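Local coordinates for protein cytosolic IMP-GMP specific 5'-nucleotidase (Legionella pneumophila subsp. pneumophila, PDB 4OHF) that probably removes the 5'-phosphate from nucleoside monophosphates such as IMP and GMP, with a magnesium ion bound in a haloacid dehalogenase-like (HAD) active site, at residues B[36-39]-B[40-44]; B[133-136]-B[137-140]; B[244-247]-B[248-251]; B[286-290]-B[291-295]. All coordinates share one frame; numbering follows the deposited sequence.

How the interactions relate
Four short turns of one HAD-type chain show how place in the fold sets local chemistry. Interactions 1 and 2 are buried, lie on the neighbouring helices 33-51 and 129-143, and touch: Tyr41 of the first reaches Gln138 of the second, and Val44 packs on Leu135. Both join regular i to i+4 backbone bonds to apolar side chains one turn apart. Interaction 3, about 24 Å from interaction 1 between centres, is a loop with a cis proline beside the magnesium site, where a lysine meets phosphate. Interaction 4, its centre about 16 Å from that of interaction 3, is partly buried and more peripheral, a helix end combining a CH-pi contact, glycine and a salt bridge.

Interaction 1 of 4, residues B[36-39]-B[40-44]; sequences FESL and VYDLV
Val40, the first residue of the segment 40-44, closes a regular turn of alpha helix on Phe36, its amide N giving an almost straight bond (178°) to Phe36 O. Helix 33-51 follows the metal-binding Asp23 and Asp25 and precedes the next core strand, 204-208, which is where HAD enzymes of this kind insert a cap. The side chain of Val40 repeats the i to i+4 link: its branch CG2, set beside the backbone N, lies 3.7 Å from CE1 of the Phe36 ring, meeting it obliquely. That ring also makes an edge-to-face contact with His26 and stands about 7 Å from the side chain of Asp25, so this end of the helix borders the metal site.

Tyr41 N bonds to Glu37 O at 2.8 Å. With CG anti to its own N (chi1 176°), the Tyr41 ring swings away from the preceding turn toward helix 129-143, where its OH is hydrogen-bonded to Gln138 OE1. Asp42, on the exposed side, bonds through its N to Ser38 O (2.8 Å), while its carboxylate stays loosely beside the serine hydroxyl, OD2 lying 3.9 Å from Ser38 OG.

Leu43 turns toward helix 172-178. Its N reaches Leu39 O at 2.8 Å, and both leucines pack on Leu173 and Ile176 of that helix. Between the two, a single methyl of the earlier leucine does the touching: Leu39 CD2 faces Leu43 CG, at a modelled spacing of 3.3 Å that is doubtful at this resolution.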
loop_
_atom_site.group_PDB
_atom_site.type_symbol
_atom_site.label_atom_id
_atom_site.label_comp_id
_atom_site.label_asym_id
_atom_site.label_seq_id
_atom_site.Cartn_x
_atom_site.Cartn_y
_atom_site.Cartn_z
ATOM N N PHE B 36 -23.779 -25.695 16.717
ATOM C CA PHE B 36 -23.748 -24.376 16.113
ATOM C C PHE B 36 -22.959 -24.363 14.800
ATOM O O PHE B 36 -23.407 -23.758 13.817
ATOM C CB PHE B 36 -23.183 -23.367 17.113
ATOM C CG PHE B 36 -23.102 -21.968 16.588
ATOM C CD1 PHE B 36 -22.043 -21.575 15.774
ATOM C CD2 PHE B 36 -24.099 -21.043 16.888
ATOM C CE1 PHE B 36 -21.981 -20.275 15.261
ATOM C CE2 PHE B 36 -24.048 -19.740 16.376
ATOM C CZ PHE B 36 -22.986 -19.359 15.561
ATOM N N GLU B 37 -21.797 -25.021 14.771
ATOM C CA GLU B 37 -21.000 -25.060 13.543
ATOM C C GLU B 37 -21.832 -25.737 12.469
ATOM O O GLU B 37 -21.943 -25.247 11.355
ATOM C CB GLU B 37 -19.706 -25.855 13.723
ATOM C CG GLU B 37 -18.590 -25.150 14.454
ATOM C CD GLU B 37 -18.092 -23.894 13.749
ATOM O OE1 GLU B 37 -18.312 -23.731 12.526
ATOM O OE2 GLU B 37 -17.456 -23.064 14.439
ATOM N N SER B 38 -22.412 -26.875 12.825
ATOM C CA SER B 38 -23.248 -27.637 11.915
ATOM C C SER B 38 -24.369 -26.797 11.311
ATOM O O SER B 38 -24.611 -26.864 10.103
ATOM C CB SER B 38 -23.845 -28.838 12.639
ATOM O OG SER B 38 -24.750 -29.509 11.784
ATOM N N LEU B 39 -25.049 -26.009 12.142
ATOM C CA LEU B 39 -26.129 -25.168 11.652
ATOM C C LEU B 39 -25.553 -24.242 10.583
ATOM O O LEU B 39 -26.039 -24.213 9.447
ATOM C CB LEU B 39 -26.720 -24.333 12.789
ATOM C CG LEU B 39 -28.201 -23.932 12.731
ATOM C CD1 LEU B 39 -28.371 -22.610 13.445
ATOM C CD2 LEU B 39 -28.695 -23.812 11.297
ATOM N N VAL B 40 -24.513 -23.490 10.948
ATOM C CA VAL B 40 -23.878 -22.570 10.013
ATOM C C VAL B 40 -23.506 -23.302 8.739
ATOM O O VAL B 40 -23.714 -22.790 7.645
ATOM C CB VAL B 40 -22.607 -21.922 10.602
ATOM C CG1 VAL B 40 -21.906 -21.092 9.534
ATOM C CG2 VAL B 40 -22.978 -21.030 11.772
ATOM N N TYR B 41 -22.959 -24.499 8.872
ATOM C CA TYR B 41 -22.597 -25.273 7.700
ATOM C C TYR B 41 -23.843 -25.461 6.825
ATOM O O TYR B 41 -23.844 -25.065 5.652
ATOM C CB TYR B 41 -22.010 -26.618 8.125
ATOM C CG TYR B 41 -21.683 -27.566 6.985
ATOM C CD1 TYR B 41 -22.626 -28.486 6.531
ATOM C CD2 TYR B 41 -20.421 -27.572 6.392
ATOM C CE1 TYR B 41 -22.319 -29.391 5.527
ATOM C CE2 TYR B 41 -20.105 -28.470 5.385
ATOM C CZ TYR B 41 -21.058 -29.381 4.956
ATOM O OH TYR B 41 -20.759 -30.285 3.960
ATOM N N ASP B 42 -24.906 -26.036 7.394
ATOM C CA ASP B 42 -26.139 -26.246 6.638
ATOM C C ASP B 42 -26.658 -24.957 6.000
ATOM O O ASP B 42 -26.767 -24.863 4.785
ATOM C CB ASP B 42 -27.238 -26.833 7.523
ATOM C CG ASP B 42 -26.901 -28.218 8.041
ATOM O OD1 ASP B 42 -26.095 -28.920 7.397
ATOM O OD2 ASP B 42 -27.454 -28.614 9.091
ATOM N N LEU B 43 -26.979 -23.957 6.813
ATOM C CA LEU B 43 -27.488 -22.703 6.271
ATOM C C LEU B 43 -26.636 -22.172 5.115
ATOM O O LEU B 43 -27.179 -21.731 4.105
ATOM C CB LEU B 43 -27.577 -21.639 7.372
ATOM C CG LEU B 43 -28.486 -21.944 8.557
ATOM C CD1 LEU B 43 -28.381 -20.842 9.588
ATOM C CD2 LEU B 43 -29.915 -22.097 8.072
ATOM N N VAL B 44 -25.311 -22.213 5.261
ATOM C CA VAL B 44 -24.391 -21.713 4.232
ATOM C C VAL B 44 -24.371 -22.588 2.993
ATOM O O VAL B 44 -24.316 -22.086 1.873
ATOM C CB VAL B 44 -22.936 -21.608 4.763
ATOM C CG1 VAL B 44 -21.978 -21.274 3.630
ATOM C CG2 VAL B 44 -22.848 -20.536 5.823
#

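Interaction 2 of 4, residues B[133-136]-B[137-140]; sequences CILY and GQLV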
loop_
_atom_site.group_PDB
_atom_site.type_symbol
_atom_site.label_atom_id
_atom_site.label_comp_id
_atom_site.label_asym_id
_atom_site.label_seq_id
_atom_site.Cartn_x
_atom_site.Cartn_y
_atom_site.Cartn_z
ATOM N N CYS B 133 -13.888 -24.013 6.381
ATOM C CA CYS B 133 -12.852 -24.926 5.902
ATOM C C CYS B 133 -13.404 -26.243 5.393
ATOM O O CYS B 133 -13.054 -26.681 4.303
ATOM C CB CYS B 133 -11.826 -25.201 6.999
ATOM S SG CYS B 133 -10.677 -23.844 7.293
ATOM N N ILE B 134 -14.263 -26.877 6.178
ATOM C CA ILE B 134 -14.845 -28.144 5.764
ATOM C C ILE B 134 -15.605 -27.977 4.448
ATOM O O ILE B 134 -15.372 -28.716 3.485
ATOM C CB ILE B 134 -15.807 -28.688 6.819
ATOM C CG1 ILE B 134 -15.034 -29.009 8.103
ATOM C CG2 ILE B 134 -16.515 -29.916 6.274
ATOM C CD1 ILE B 134 -15.914 -29.420 9.258
ATOM N N LEU B 135 -16.506 -26.997 4.404
ATOM C CA LEU B 135 -17.271 -26.755 3.196
ATOM C C LEU B 135 -16.357 -26.456 2.005
ATOM O O LEU B 135 -16.453 -27.112 0.972
ATOM C CB LEU B 135 -18.238 -25.595 3.397
ATOM C CG LEU B 135 -19.128 -25.301 2.181
ATOM C CD1 LEU B 135 -19.865 -26.560 1.818
ATOM C CD2 LEU B 135 -20.112 -24.181 2.475
ATOM N N TYR B 136 -15.468 -25.473 2.149
ATOM C CA TYR B 136 -14.565 -25.108 1.066
ATOM C C TYR B 136 -13.792 -26.320 0.579
ATOM O O TYR B 136 -13.610 -26.517 -0.618
ATOM C CB TYR B 136 -13.579 -24.041 1.517
ATOM C CG TYR B 136 -12.724 -23.507 0.390
ATOM C CD1 TYR B 136 -13.278 -22.720 -0.616
ATOM C CD2 TYR B 136 -11.363 -23.783 0.332
ATOM C CE1 TYR B 136 -12.496 -22.216 -1.653
ATOM C CE2 TYR B 136 -10.567 -23.288 -0.701
ATOM C CZ TYR B 136 -11.140 -22.506 -1.691
ATOM O OH TYR B 136 -10.356 -22.032 -2.717
ATOM N N GLY B 137 -13.337 -27.137 1.515
ATOM C CA GLY B 137 -12.597 -28.317 1.127
ATOM C C GLY B 137 -13.412 -29.194 0.199
ATOM O O GLY B 137 -12.947 -29.577 -0.870
ATOM N N GLN B 138 -14.637 -29.513 0.607
ATOM C CA GLN B 138 -15.516 -30.356 -0.197
ATOM C C GLN B 138 -15.857 -29.709 -1.530
ATOM O O GLN B 138 -15.905 -30.384 -2.553
ATOM C CB GLN B 138 -16.787 -30.658 0.586
ATOM C CG GLN B 138 -16.524 -31.462 1.848
ATOM C CD GLN B 138 -17.703 -31.444 2.800
ATOM O OE1 GLN B 138 -18.323 -30.395 3.007
ATOM N NE2 GLN B 138 -18.012 -32.594 3.398
ATOM N N LEU B 139 -16.082 -28.400 -1.515
ATOM C CA LEU B 139 -16.421 -27.689 -2.729
ATOM C C LEU B 139 -15.336 -27.853 -3.790
ATOM O O LEU B 139 -15.641 -28.172 -4.940
ATOM C CB LEU B 139 -16.660 -26.209 -2.435
ATOM C CG LEU B 139 -17.881 -25.919 -1.557
ATOM C CD1 LEU B 139 -18.089 -24.417 -1.441
ATOM C CD2 LEU B 139 -19.116 -26.575 -2.162
ATOM N N VAL B 140 -14.073 -27.654 -3.418
ATOM C CA VAL B 140 -12.996 -27.795 -4.390
ATOM C C VAL B 140 -12.883 -29.252 -4.839
ATOM O O VAL B 140 -12.524 -29.527 -5.985
ATOM C CB VAL B 140 -11.629 -27.308 -3.834
ATOM C CG1 VAL B 140 -11.756 -25.894 -3.269
ATOM C CG2 VAL B 140 -11.129 -28.253 -2.801
#
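Tyr136 and Val140, four residues apart on helix 129-143, show how an aromatic side chain can be laid over the following turn of its own helix. At its root, Tyr136 CB simply leaves the backbone next to Gly137, and the contacts begin at the ring. CG stands anti to the backbone N (chi1 -173°), which carries the ring forward along the helix, and CD2 is the first ring atom to come near Val140 CG1, at 4.2 Å. Farther out the approach closes: CE2 and CZ of Tyr136 each lie 3.8 Å from Val140 CG1. This methyl sits over one ring face, shifted toward the rim, in a CH-pi contact of 3.9 Å to the centroid and 16° off the ring normal. At the tip, OH makes a weak hydrogen bond to Tyr153 O, so the ring end reaches helix 153-170.

In the backbone the same pair is joined by Val140 N bonding to Tyr136 O at 3.1 Å. Another rung runs from Leu139 N to Leu135 O, and here too the side chains follow the backbone, with Leu135 CG 3.9 Å from Leu139 CD1. Leu135 also packs on Val44 and Leu48, whereas Leu139 turns to Ile156 and Val160. Such i to i+4 ladders, with bulky apolar residues facing several neighbours, are typical of a helix buried between two others, here 33-51 and 153-170, in the helical part of the cap.

Interaction 3 of 4, residues B[244-247]-B[248-251]; sequences LANK and PRFF. With PO4 (phosphate ion), chain H.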
loop_
_atom_site.group_PDB
_atom_site.type_symbol
_atom_site.label_atom_id
_atom_site.label_comp_id
_atom_site.label_asym_id
_atom_site.label_seq_id
_atom_site.Cartn_x
_atom_site.Cartn_y
_atom_site.Cartn_z
ATOM N N LEU B 244 -25.431 -4.339 18.197
ATOM C CA LEU B 244 -25.063 -4.068 16.810
ATOM C C LEU B 244 -23.814 -3.185 16.912
ATOM O O LEU B 244 -23.697 -2.137 16.270
ATOM C CB LEU B 244 -26.192 -3.349 16.067
ATOM C CG LEU B 244 -27.307 -4.228 15.480
ATOM C CD1 LEU B 244 -28.384 -3.345 14.865
ATOM C CD2 LEU B 244 -26.744 -5.177 14.425
ATOM N N ALA B 245 -22.886 -3.628 17.753
ATOM C CA ALA B 245 -21.660 -2.899 18.003
ATOM C C ALA B 245 -20.858 -2.670 16.746
ATOM O O ALA B 245 -20.162 -1.673 16.621
ATOM C CB ALA B 245 -20.818 -3.634 19.032
ATOM N N ASN B 246 -20.961 -3.603 15.816
ATOM C CA ASN B 246 -20.234 -3.508 14.563
ATOM C C ASN B 246 -18.712 -3.577 14.790
ATOM O O ASN B 246 -17.952 -2.715 14.340
ATOM C CB ASN B 246 -20.621 -2.218 13.825
ATOM C CG ASN B 246 -20.271 -2.256 12.345
ATOM O OD1 ASN B 246 -20.551 -1.309 11.619
ATOM N ND2 ASN B 246 -19.663 -3.353 11.889
ATOM N N LYS B 247 -18.281 -4.606 15.508
ATOM C CA LYS B 247 -16.864 -4.824 15.744
ATOM C C LYS B 247 -16.339 -5.461 14.447
ATOM O O LYS B 247 -17.084 -6.126 13.723
ATOM C CB LYS B 247 -16.674 -5.785 16.919
ATOM C CG LYS B 247 -17.109 -5.228 18.259
ATOM C CD LYS B 247 -17.127 -6.312 19.348
ATOM C CE LYS B 247 -18.214 -7.363 19.056
ATOM N NZ LYS B 247 -18.290 -8.443 20.081
ATOM N N PRO B 248 -15.046 -5.307 14.155
ATOM C CA PRO B 248 -14.028 -4.601 14.927
ATOM C C PRO B 248 -14.088 -3.084 14.816
ATOM O O PRO B 248 -13.527 -2.370 15.661
ATOM C CB PRO B 248 -12.732 -5.153 14.353
ATOM C CG PRO B 248 -13.088 -5.308 12.904
ATOM C CD PRO B 248 -14.462 -5.945 12.966
ATOM N N ARG B 249 -14.754 -2.588 13.779
ATOM C CA ARG B 249 -14.834 -1.146 13.563
ATOM C C ARG B 249 -15.248 -0.363 14.794
ATOM O O ARG B 249 -14.866 0.800 14.941
ATOM C CB ARG B 249 -15.749 -0.820 12.377
ATOM C CG ARG B 249 -15.061 -1.020 11.036
ATOM C CD ARG B 249 -15.813 -0.360 9.894
ATOM N NE ARG B 249 -17.038 -1.069 9.572
ATOM C CZ ARG B 249 -17.790 -0.816 8.507
ATOM N NH1 ARG B 249 -18.895 -1.531 8.302
ATOM N NH2 ARG B 249 -17.443 0.142 7.652
ATOM N N PHE B 250 -16.020 -0.976 15.684
ATOM C CA PHE B 250 -16.409 -0.273 16.900
ATOM C C PHE B 250 -15.153 0.209 17.649
ATOM O O PHE B 250 -15.130 1.295 18.226
ATOM C CB PHE B 250 -17.187 -1.186 17.839
ATOM C CG PHE B 250 -17.430 -0.584 19.209
ATOM C CD1 PHE B 250 -18.633 0.068 19.505
ATOM C CD2 PHE B 250 -16.449 -0.649 20.196
ATOM C CE1 PHE B 250 -18.854 0.645 20.760
ATOM C CE2 PHE B 250 -16.656 -0.079 21.444
ATOM C CZ PHE B 250 -17.869 0.574 21.727
ATOM N N PHE B 251 -14.119 -0.622 17.649
ATOM C CA PHE B 251 -12.880 -0.315 18.338
ATOM C C PHE B 251 -12.041 0.795 17.709
ATOM O O PHE B 251 -11.471 1.607 18.421
ATOM C CB PHE B 251 -12.024 -1.580 18.448
ATOM C CG PHE B 251 -12.658 -2.668 19.250
ATOM C CD1 PHE B 251 -13.107 -3.834 18.638
ATOM C CD2 PHE B 251 -12.824 -2.524 20.621
ATOM C CE1 PHE B 251 -13.713 -4.842 19.383
ATOM C CE2 PHE B 251 -13.427 -3.519 21.374
ATOM C CZ PHE B 251 -13.873 -4.685 20.753
HETATM P P PO4 H . -21.256 -11.095 19.575
HETATM O O1 PO4 H . -22.259 -11.342 18.505
HETATM O O2 PO4 H . -20.280 -12.203 19.619
HETATM O O3 PO4 H . -21.948 -10.996 20.889
HETATM O O4 PO4 H . -20.531 -9.833 19.285
#
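A cis peptide bond joins Lys247 to Pro248, and the chain then turns into a weakly bonded helix, with Phe250 N reaching back to Asn246 O at 2.9 Å through a bent bond (132°) whose donor lies above the carbonyl plane. Lys247 carries the side-chain contact. Its aliphatic part passes obliquely by the Phe251 ring, CG lying 3.6 Å and CD 3.7 Å from Phe251 CE1. Beyond that the chain bends at chi3 (-66°), bringing NZ to the phosphate ion, whose O4 it bonds at 2.8 Å. NZ is also hydrogen-bonded to Leu208 O and Tyr300 OH, and weakly to Asp23 OD2, so several partners fix the amine.

Phe250 turns its edge to the preceding loop: Ala245 O lies near the ring plane, 3.7 Å from Phe250 CD1. On the outer side, the Asn246 amide and the Arg249 guanidinium stand almost perpendicular (85°), with OD1 of Asn246 3.7 Å from NH1 of Arg249. The arginine finds its firm partners in the second subunit, in a salt bridge to Asp253 and a hydrogen bond to Asn254.

The phosphate, probably from the crystallisation liquor, is also held by Thr209 OG1 and by the backbone N of Asp25 and Asn210. A lysine after a core strand, close to the metal-binding aspartates and a bound phosphate, is typical of motif III in the HAD active site.

Interaction 4 of 4, residues B[286-290]-B[291-295]; sequences KFTED and LGVGG
Leu291 and Phe287 form the closely packed part of this helix end. Leu291 CD1 lies over one face of the Phe287 ring, displaced toward the rim, in a CH-pi contact 16° off the normal; the modelled spacing is short, and its exact value is doubtful at this resolution. The tightness rests rather on the surroundings: Phe287 is buried among the core strands, meeting Phe206 and, edge-to-face, Phe240, while Leu291 packs on Phe240 and Leu19. Alongside, the methyl CG2 of Thr288 approaches Val293 O, its hydroxyl being bonded to Ala284 O and Trp318 NE1.

The backbone here ends helix 284-290 in a Schellman motif. Gly292, the first residue to leave helical geometry, takes a positive phi (48°) and bonds through its N to Glu289 O at 2.7 Å, while the wider bond from Val293 N to Thr288 O is weak at 3.5 Å. Leu291 N makes only weak bonds, to Phe287 O and Thr288 O.

Packing thins toward solvent, where Gly292 and Glu289 are exposed and the Glu289 carboxylate has a long, weak ion pair with Lys285. On another flank, Lys286 NZ forms a salt bridge with Asp290 one turn on, meeting OD2 on its syn side at 2.7 Å; the same NZ also bonds to Gly272 O.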
loop_
_atom_site.group_PDB
_atom_site.type_symbol
_atom_site.label_atom_id
_atom_site.label_comp_id
_atom_site.label_asym_id
_atom_site.label_seq_id
_atom_site.Cartn_x
_atom_site.Cartn_y
_atom_site.Cartn_z
ATOM N N LYS B 286 -15.346 7.333 21.935
ATOM C CA LYS B 286 -16.362 8.068 22.676
ATOM C C LYS B 286 -16.750 7.412 23.994
ATOM O O LYS B 286 -16.964 8.100 24.988
ATOM C CB LYS B 286 -17.612 8.271 21.813
ATOM C CG LYS B 286 -18.747 8.964 22.545
ATOM C CD LYS B 286 -19.696 9.623 21.563
ATOM C CE LYS B 286 -21.037 9.933 22.208
ATOM N NZ LYS B 286 -20.942 10.906 23.341
ATOM N N PHE B 287 -16.833 6.084 23.995
ATOM C CA PHE B 287 -17.212 5.329 25.186
ATOM C C PHE B 287 -16.237 5.578 26.318
ATOM O O PHE B 287 -16.627 5.847 27.454
ATOM C CB PHE B 287 -17.262 3.828 24.856
ATOM C CG PHE B 287 -17.629 2.953 26.024
ATOM C CD1 PHE B 287 -16.657 2.513 26.921
ATOM C CD2 PHE B 287 -18.956 2.563 26.229
ATOM C CE1 PHE B 287 -16.995 1.692 28.004
ATOM C CE2 PHE B 287 -19.309 1.744 27.309
ATOM C CZ PHE B 287 -18.323 1.309 28.196
ATOM N N THR B 288 -14.957 5.484 25.991
ATOM C CA THR B 288 -13.899 5.682 26.965
ATOM C C THR B 288 -13.867 7.123 27.485
ATOM O O THR B 288 -13.629 7.365 28.678
ATOM C CB THR B 288 -12.538 5.311 26.344
ATOM O OG1 THR B 288 -12.587 3.953 25.886
ATOM C CG2 THR B 288 -11.412 5.466 27.369
ATOM N N GLU B 289 -14.110 8.080 26.595
ATOM C CA GLU B 289 -14.107 9.480 26.996
ATOM C C GLU B 289 -15.275 9.770 27.928
ATOM O O GLU B 289 -15.084 10.284 29.029
ATOM C CB GLU B 289 -14.174 10.383 25.758
ATOM C CG GLU B 289 -12.825 10.943 25.319
ATOM C CD GLU B 289 -12.767 11.261 23.832
ATOM O OE1 GLU B 289 -13.769 11.786 23.295
ATOM O OE2 GLU B 289 -11.711 10.989 23.201
ATOM N N ASP B 290 -16.481 9.417 27.493
ATOM C CA ASP B 290 -17.680 9.656 28.283
ATOM C C ASP B 290 -17.688 8.971 29.645
ATOM O O ASP B 290 -18.445 9.367 30.525
ATOM C CB ASP B 290 -18.929 9.259 27.495
ATOM C CG ASP B 290 -19.061 10.027 26.198
ATOM O OD1 ASP B 290 -18.502 11.139 26.101
ATOM O OD2 ASP B 290 -19.733 9.523 25.277
ATOM N N LEU B 291 -16.869 7.941 29.833
ATOM C CA LEU B 291 -16.814 7.278 31.132
ATOM C C LEU B 291 -15.677 7.878 31.946
ATOM O O LEU B 291 -15.435 7.489 33.088
ATOM C CB LEU B 291 -16.603 5.774 30.971
ATOM C CG LEU B 291 -17.895 4.956 30.973
ATOM C CD1 LEU B 291 -18.106 4.293 29.629
ATOM C CD2 LEU B 291 -17.826 3.926 32.069
ATOM N N GLY B 292 -14.982 8.833 31.338
ATOM C CA GLY B 292 -13.876 9.494 32.000
ATOM C C GLY B 292 -12.893 8.546 32.659
ATOM O O GLY B 292 -12.656 8.628 33.865
ATOM N N VAL B 293 -12.329 7.633 31.874
ATOM C CA VAL B 293 -11.347 6.687 32.390
ATOM C C VAL B 293 -10.289 6.476 31.331
ATOM O O VAL B 293 -10.429 6.939 30.205
ATOM C CB VAL B 293 -11.953 5.286 32.734
ATOM C CG1 VAL B 293 -12.999 5.411 33.819
ATOM C CG2 VAL B 293 -12.530 4.636 31.480
ATOM N N GLY B 294 -9.224 5.781 31.710
ATOM C CA GLY B 294 -8.160 5.496 30.770
ATOM C C GLY B 294 -8.499 4.218 30.034
ATOM O O GLY B 294 -9.074 3.286 30.613
ATOM N N GLY B 295 -8.153 4.179 28.755
ATOM C CA GLY B 295 -8.426 3.002 27.954
ATOM C C GLY B 295 -7.867 1.741 28.576
ATOM O O GLY B 295 -8.509 0.693 28.553
#